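Local coordinates for Pe family protein (Mycobacterium smegmatis, PDB 3Q4H) that is a secreted WXG100-family protein of the CFP-10 subfamily that probably pairs with an ESAT-6-like partner for export through a type VII secretion system, at residues 24-27 with 28-32; 32-35 with 36-40; 56-59 with 60-64. All blocks are in the same frame, centred on the assembly; numbering follows the deposited sequence.

Interaction 1: 24-27 with 28-32; sequences ALMR and STIAQ
Met26 and Ile30 stand one turn apart on helix 8-38, the first arm of the antiparallel helical hairpin characteristic of WXG100 proteins, and Met26 CG meets Ile30 CD1 at 4.2 Å. Met26, a selenomethionine, is set with CG trans to the backbone nitrogen (chi1 177°) and bends at both later torsions; its chain runs aslant to the isoleucine. Beneath the pair, Ile30 N donates a nearly straight hydrogen bond to Met26 O (2.8 Å). Ile30 also packs on Ser63 and Val66 of helix 47-77 and on an apolar side chain of another protein's chain. The buried flank also includes Arg27, whose NH2 forms a salt bridge with Asp71 and whose NE forms one with Asp79 of the second subunit; these two carboxylates would probably offset its charge. Arg27 NH1 is hydrogen-bonded to Asn67, and Ser28 OG to Asn18 OD1 of the second subunit. The other flank is more open: exposed Leu25 turns its side chain off the contact and takes part through its carbonyl. Thr29, partly exposed, folds its hydroxyl back to it, with OG1 2.8 Å from Leu25 O. Thr29 N lies 2.8 Å from Leu25 O and donates as well, from the opposite face of the carbonyl plane.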
loop_
_atom_site.group_PDB
_atom_site.type_symbol
_atom_site.label_atom_id
_atom_site.label_comp_id
_atom_site.label_asym_id
_atom_site.label_seq_id
_atom_site.Cartn_x
_atom_site.Cartn_y
_atom_site.Cartn_z
ATOM N N ALA A 24 -1.695 -2.296 -3.760
ATOM C CA ALA A 24 -1.211 -3.474 -3.045
ATOM C C ALA A 24 -2.380 -4.266 -2.475
ATOM O O ALA A 24 -2.355 -5.485 -2.477
ATOM C CB ALA A 24 -0.260 -3.086 -1.956
ATOM N N LEU A 25 -3.421 -3.575 -2.027
ATOM C CA LEU A 25 -4.570 -4.244 -1.424
ATOM C C LEU A 25 -5.410 -5.017 -2.446
ATOM O O LEU A 25 -5.997 -6.054 -2.113
ATOM C CB LEU A 25 -5.420 -3.247 -0.627
ATOM C CG LEU A 25 -4.782 -2.784 0.695
ATOM C CD1 LEU A 25 -5.691 -1.828 1.454
ATOM C CD2 LEU A 25 -4.419 -3.973 1.572
HETATM N N MSE A 26 -5.450 -4.532 -3.686
HETATM C CA MSE A 26 -6.023 -5.311 -4.782
HETATM C C MSE A 26 -5.241 -6.623 -4.982
HETATM O O MSE A 26 -5.826 -7.699 -4.948
HETATM C CB MSE A 26 -6.034 -4.500 -6.075
HETATM C CG MSE A 26 -6.542 -5.260 -7.306
HETATM SE SE MSE A 26 -8.419 -5.862 -7.221
HETATM C CE MSE A 26 -9.292 -4.139 -7.296
ATOM N N ARG A 27 -3.923 -6.533 -5.167
ATOM C CA ARG A 27 -3.085 -7.722 -5.297
ATOM C C ARG A 27 -3.355 -8.714 -4.163
ATOM O O ARG A 27 -3.319 -9.928 -4.365
ATOM C CB ARG A 27 -1.599 -7.362 -5.261
ATOM C CG ARG A 27 -1.098 -6.413 -6.343
ATOM C CD ARG A 27 0.421 -6.327 -6.300
ATOM N NE ARG A 27 0.935 -5.041 -6.774
ATOM C CZ ARG A 27 1.277 -4.770 -8.031
ATOM N NH1 ARG A 27 1.136 -5.676 -8.995
ATOM N NH2 ARG A 27 1.750 -3.570 -8.338
ATOM N N SER A 28 -3.597 -8.179 -2.967
ATOM C CA SER A 28 -3.901 -8.983 -1.782
ATOM C C SER A 28 -5.277 -9.649 -1.879
ATOM O O SER A 28 -5.431 -10.821 -1.553
ATOM C CB SER A 28 -3.836 -8.103 -0.530
ATOM O OG SER A 28 -3.957 -8.884 0.648
ATOM N N THR A 29 -6.271 -8.882 -2.322
ATOM C CA THR A 29 -7.618 -9.394 -2.539
ATOM C C THR A 29 -7.660 -10.481 -3.600
ATOM O O THR A 29 -8.334 -11.487 -3.407
ATOM C CB THR A 29 -8.539 -8.275 -2.970
ATOM O OG1 THR A 29 -8.549 -7.277 -1.944
ATOM C CG2 THR A 29 -9.960 -8.792 -3.212
ATOM N N ILE A 30 -6.951 -10.273 -4.710
ATOM C CA ILE A 30 -6.823 -11.283 -5.749
ATOM C C ILE A 30 -6.255 -12.586 -5.178
ATOM O O ILE A 30 -6.743 -13.667 -5.502
ATOM C CB ILE A 30 -5.912 -10.800 -6.919
ATOM C CG1 ILE A 30 -6.624 -9.730 -7.744
ATOM C CG2 ILE A 30 -5.532 -11.953 -7.852
ATOM C CD1 ILE A 30 -5.758 -9.092 -8.793
ATOM N N ALA A 31 -5.227 -12.465 -4.329
ATOM C CA ALA A 31 -4.549 -13.616 -3.714
ATOM C C ALA A 31 -5.445 -14.367 -2.727
ATOM O O ALA A 31 -5.476 -15.602 -2.713
ATOM C CB ALA A 31 -3.286 -13.167 -3.035
ATOM N N GLN A 32 -6.178 -13.623 -1.906
ATOM C CA GLN A 32 -7.160 -14.232 -1.006
ATOM C C GLN A 32 -8.326 -14.880 -1.760
ATOM O O GLN A 32 -8.892 -15.861 -1.303
ATOM C CB GLN A 32 -7.701 -13.195 -0.015
ATOM C CG GLN A 32 -6.669 -12.703 0.982
ATOM C CD GLN A 32 -7.290 -11.867 2.085
ATOM O OE1 GLN A 32 -6.988 -10.675 2.229
ATOM N NE2 GLN A 32 -8.173 -12.483 2.868
#

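Interaction 2: 32-35 with 36-40; sequences QAEQ and AAMSS
Gln32 joins Ala36 through its carbonyl, with Gln32 O accepting from Ala36 N at 3.3 Å, while its long side chain leads off to an aromatic side chain of another protein's chain. Ala33 comes next and gives its carbonyl to Ala37 N, 3.0 Å from Ala33 O; the same oxygen takes a further hydrogen bond from an aromatic side chain of the other protein. At Glu34 the carbonyl is met almost head-on, Met38 N standing 2.9 Å from Glu34 O. The carboxylate of Glu34 swings across to helix 47-77, where OE2 makes a weak hydrogen bond to His56; Glu34 OE2 lies 4.3 Å from CG of the selenomethionine Met38, a loose approach. Gln35 closes the turn, its O bound by Ser39 N at 3.1 Å. Ser39 OG, held between the backbone nitrogen and carbonyl carbon of its own residue (chi1 64°), is 3.1 Å from Gln35 O and 3.2 Å from Ala36 O. Beyond it, Ser40 N reaches back three residues to Ala37 O. This change from four-residue to three-residue spacing marks the C-terminal end of helix 8-38, which here gives way to the connecting loop of the WXG100 helical hairpin.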
loop_
_atom_site.group_PDB
_atom_site.type_symbol
_atom_site.label_atom_id
_atom_site.label_comp_id
_atom_site.label_asym_id
_atom_site.label_seq_id
_atom_site.Cartn_x
_atom_site.Cartn_y
_atom_site.Cartn_z
ATOM N N GLN A 32 -6.178 -13.623 -1.906
ATOM C CA GLN A 32 -7.160 -14.232 -1.006
ATOM C C GLN A 32 -8.326 -14.880 -1.760
ATOM O O GLN A 32 -8.892 -15.861 -1.303
ATOM C CB GLN A 32 -7.701 -13.195 -0.015
ATOM C CG GLN A 32 -6.669 -12.703 0.982
ATOM C CD GLN A 32 -7.290 -11.867 2.085
ATOM O OE1 GLN A 32 -6.988 -10.675 2.229
ATOM N NE2 GLN A 32 -8.173 -12.483 2.868
ATOM N N ALA A 33 -8.696 -14.321 -2.904
ATOM C CA ALA A 33 -9.766 -14.900 -3.711
ATOM C C ALA A 33 -9.305 -16.218 -4.319
ATOM O O ALA A 33 -10.091 -17.152 -4.464
ATOM C CB ALA A 33 -10.202 -13.932 -4.791
ATOM N N GLU A 34 -8.022 -16.286 -4.655
ATOM C CA GLU A 34 -7.417 -17.473 -5.252
ATOM C C GLU A 34 -7.375 -18.636 -4.253
ATOM O O GLU A 34 -7.694 -19.765 -4.601
ATOM C CB GLU A 34 -6.014 -17.116 -5.768
ATOM C CG GLU A 34 -5.144 -18.286 -6.225
ATOM C CD GLU A 34 -5.505 -18.831 -7.588
ATOM O OE1 GLU A 34 -6.499 -18.372 -8.190
ATOM O OE2 GLU A 34 -4.776 -19.733 -8.062
ATOM N N GLN A 35 -6.991 -18.344 -3.012
ATOM C CA GLN A 35 -6.984 -19.342 -1.939
ATOM C C GLN A 35 -8.367 -19.932 -1.709
ATOM O O GLN A 35 -8.513 -21.137 -1.535
ATOM C CB GLN A 35 -6.499 -18.727 -0.629
ATOM C CG GLN A 35 -5.043 -18.310 -0.620
ATOM C CD GLN A 35 -4.562 -17.869 0.765
ATOM O OE1 GLN A 35 -4.617 -18.644 1.724
ATOM N NE2 GLN A 35 -4.081 -16.632 0.866
ATOM N N ALA A 36 -9.376 -19.071 -1.694
ATOM C CA ALA A 36 -10.756 -19.510 -1.550
ATOM C C ALA A 36 -11.215 -20.342 -2.748
ATOM O O ALA A 36 -12.026 -21.241 -2.591
ATOM C CB ALA A 36 -11.664 -18.315 -1.357
ATOM N N ALA A 37 -10.693 -20.042 -3.934
ATOM C CA ALA A 37 -10.982 -20.816 -5.142
ATOM C C ALA A 37 -10.332 -22.211 -5.129
ATOM O O ALA A 37 -11.002 -23.212 -5.387
ATOM C CB ALA A 37 -10.531 -20.043 -6.364
HETATM N N MSE A 38 -9.032 -22.270 -4.841
HETATM C CA MSE A 38 -8.309 -23.545 -4.728
HETATM C C MSE A 38 -8.986 -24.498 -3.733
HETATM O O MSE A 38 -9.150 -25.688 -4.015
HETATM C CB MSE A 38 -6.854 -23.326 -4.287
HETATM C CG MSE A 38 -5.894 -22.849 -5.373
HETATM SE SE MSE A 38 -4.090 -22.462 -4.644
HETATM C CE MSE A 38 -3.426 -24.305 -4.506
ATOM N N SER A 39 -9.387 -23.974 -2.576
ATOM C CA SER A 39 -9.992 -24.805 -1.536
ATOM C C SER A 39 -11.429 -25.252 -1.843
ATOM O O SER A 39 -12.040 -25.935 -1.027
ATOM C CB SER A 39 -9.955 -24.081 -0.188
ATOM O OG SER A 39 -10.744 -22.912 -0.226
ATOM N N SER A 40 -11.963 -24.876 -3.007
ATOM C CA SER A 40 -13.305 -25.300 -3.412
ATOM C C SER A 40 -13.352 -26.015 -4.775
ATOM O O SER A 40 -14.430 -26.180 -5.353
ATOM C CB SER A 40 -14.265 -24.101 -3.406
ATOM O OG SER A 40 -14.279 -23.446 -4.657
#

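Interaction 3: 56-59 with 60-64; sequences HARF and VEVSA
Val60 N bonds to His56 O at 2.8 Å, and Glu61, Val62 and Ser63 each donate in the same way to the carbonyl four residues earlier, an unbroken alpha-helical run. The His56 ring carries a methyl group on one face: Val60 CG2 sits 4.1 Å from the ring centroid and 19° off the normal, offset toward the rim on the CE1 and NE2 side, a CH-pi contact. On an exposed flank, Arg58 bends at chi2, which brings its otherwise extended chain back alongside the next turn. There Val62 CG2 lies over the centre of the guanidinium face, 3.7 Å from Arg58 NE. Glu61 is the ionic partner at the guanidinium edge, where Arg58 NH1 and Glu61 OE1 form a long salt bridge of 3.9 Å; the guanidinium and carboxylate planes stand 84° apart, far from a flat two-pronged pairing. This flank belongs to helix 47-77, the second arm of the WXG100 hairpin, and a weak, long ion pair ties Arg58 to an acidic side chain of another protein's chain. The buried side of the helix holds Phe59, whose ring meets an aromatic side chain of that other protein at about 60° between planes and packs on Ile30 of helix 8-38. Ser63 OG stands over one ring face, 3.9 Å from Phe59 CE2, displaced toward the rim. The Ser63 hydroxyl lies beside its own backbone nitrogen and turns back along the helix, where Ser63 OG donates to Phe59 O at 3.0 Å. Ser63 N bonds to the same oxygen from the opposite face of the carbonyl plane.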
loop_
_atom_site.group_PDB
_atom_site.type_symbol
_atom_site.label_atom_id
_atom_site.label_comp_id
_atom_site.label_asym_id
_atom_site.label_seq_id
_atom_site.Cartn_x
_atom_site.Cartn_y
_atom_site.Cartn_z
ATOM N N HIS A 56 -10.544 -21.278 -13.697
ATOM C CA HIS A 56 -9.426 -20.964 -12.827
ATOM C C HIS A 56 -8.217 -20.488 -13.631
ATOM O O HIS A 56 -7.652 -19.443 -13.329
ATOM C CB HIS A 56 -9.069 -22.168 -11.957
ATOM C CG HIS A 56 -8.112 -21.843 -10.856
ATOM N ND1 HIS A 56 -6.900 -22.483 -10.711
ATOM C CD2 HIS A 56 -8.174 -20.922 -9.864
ATOM C CE1 HIS A 56 -6.257 -21.970 -9.675
ATOM N NE2 HIS A 56 -7.010 -21.025 -9.142
ATOM N N ALA A 57 -7.840 -21.246 -14.661
ATOM C CA ALA A 57 -6.697 -20.898 -15.529
ATOM C C ALA A 57 -6.850 -19.517 -16.169
ATOM O O ALA A 57 -5.872 -18.808 -16.392
ATOM C CB ALA A 57 -6.514 -21.952 -16.607
ATOM N N ARG A 58 -8.092 -19.162 -16.471
ATOM C CA ARG A 58 -8.441 -17.849 -16.984
ATOM C C ARG A 58 -8.235 -16.771 -15.910
ATOM O O ARG A 58 -7.640 -15.717 -16.165
ATOM C CB ARG A 58 -9.901 -17.879 -17.445
ATOM C CG ARG A 58 -10.491 -16.547 -17.838
ATOM C CD ARG A 58 -9.687 -15.900 -18.932
ATOM N NE ARG A 58 -10.316 -14.671 -19.387
ATOM C CZ ARG A 58 -9.780 -13.828 -20.263
ATOM N NH1 ARG A 58 -8.583 -14.066 -20.796
ATOM N NH2 ARG A 58 -10.448 -12.730 -20.599
ATOM N N PHE A 59 -8.729 -17.043 -14.708
ATOM C CA PHE A 59 -8.585 -16.109 -13.609
ATOM C C PHE A 59 -7.112 -15.861 -13.279
ATOM O O PHE A 59 -6.693 -14.714 -13.083
ATOM C CB PHE A 59 -9.317 -16.637 -12.389
ATOM C CG PHE A 59 -9.137 -15.793 -11.168
ATOM C CD1 PHE A 59 -9.870 -14.630 -11.003
ATOM C CD2 PHE A 59 -8.247 -16.168 -10.175
ATOM C CE1 PHE A 59 -9.713 -13.854 -9.878
ATOM C CE2 PHE A 59 -8.088 -15.395 -9.048
ATOM C CZ PHE A 59 -8.819 -14.234 -8.900
ATOM N N VAL A 60 -6.327 -16.934 -13.217
ATOM C CA VAL A 60 -4.890 -16.812 -12.972
ATOM C C VAL A 60 -4.199 -16.000 -14.073
ATOM O O VAL A 60 -3.289 -15.232 -13.779
ATOM C CB VAL A 60 -4.208 -18.204 -12.783
ATOM C CG1 VAL A 60 -2.693 -18.098 -12.831
ATOM C CG2 VAL A 60 -4.644 -18.816 -11.468
ATOM N N GLU A 61 -4.642 -16.143 -15.321
ATOM C CA GLU A 61 -4.103 -15.334 -16.427
ATOM C C GLU A 61 -4.414 -13.834 -16.268
ATOM O O GLU A 61 -3.539 -12.992 -16.437
ATOM C CB GLU A 61 -4.624 -15.812 -17.792
ATOM C CG GLU A 61 -4.542 -14.714 -18.876
ATOM C CD GLU A 61 -4.918 -15.170 -20.276
ATOM O OE1 GLU A 61 -5.443 -16.296 -20.447
ATOM O OE2 GLU A 61 -4.680 -14.374 -21.212
ATOM N N VAL A 62 -5.668 -13.508 -15.980
ATOM C CA VAL A 62 -6.093 -12.118 -15.934
ATOM C C VAL A 62 -5.480 -11.383 -14.730
ATOM O O VAL A 62 -5.160 -10.194 -14.840
ATOM C CB VAL A 62 -7.628 -12.005 -15.935
ATOM C CG1 VAL A 62 -8.067 -10.555 -15.895
ATOM C CG2 VAL A 62 -8.195 -12.680 -17.154
ATOM N N SER A 63 -5.312 -12.083 -13.599
ATOM C CA SER A 63 -4.575 -11.534 -12.445
ATOM C C SER A 63 -3.196 -11.061 -12.842
ATOM O O SER A 63 -2.767 -9.984 -12.431
ATOM C CB SER A 63 -4.391 -12.574 -11.356
ATOM O OG SER A 63 -5.637 -12.954 -10.833
ATOM N N ALA A 64 -2.503 -11.886 -13.628
ATOM C CA ALA A 64 -1.200 -11.522 -14.172
ATOM C C ALA A 64 -1.272 -10.187 -14.918
ATOM O O ALA A 64 -0.427 -9.319 -14.712
ATOM C CB ALA A 64 -0.683 -12.617 -15.091
#

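Overall arrangement
From the N terminus, interaction 1 comes first on helix 8-38, and interaction 2 takes over at Gln32, which both share, and runs just past the end of that helix. Interaction 3 follows in series on helix 47-77, after the connecting loop. Each contact links residues about one turn apart, so none closes a long loop, and none crosses another. The tertiary ties run between the two arms: Ile30 of interaction 1 packs against Phe59 and Ser63, whereas Glu34 of interaction 2 reaches His56, Phe59 and Val60. All three meet the second subunit, interaction 3 through Ala64, and all three meet the chain of another protein.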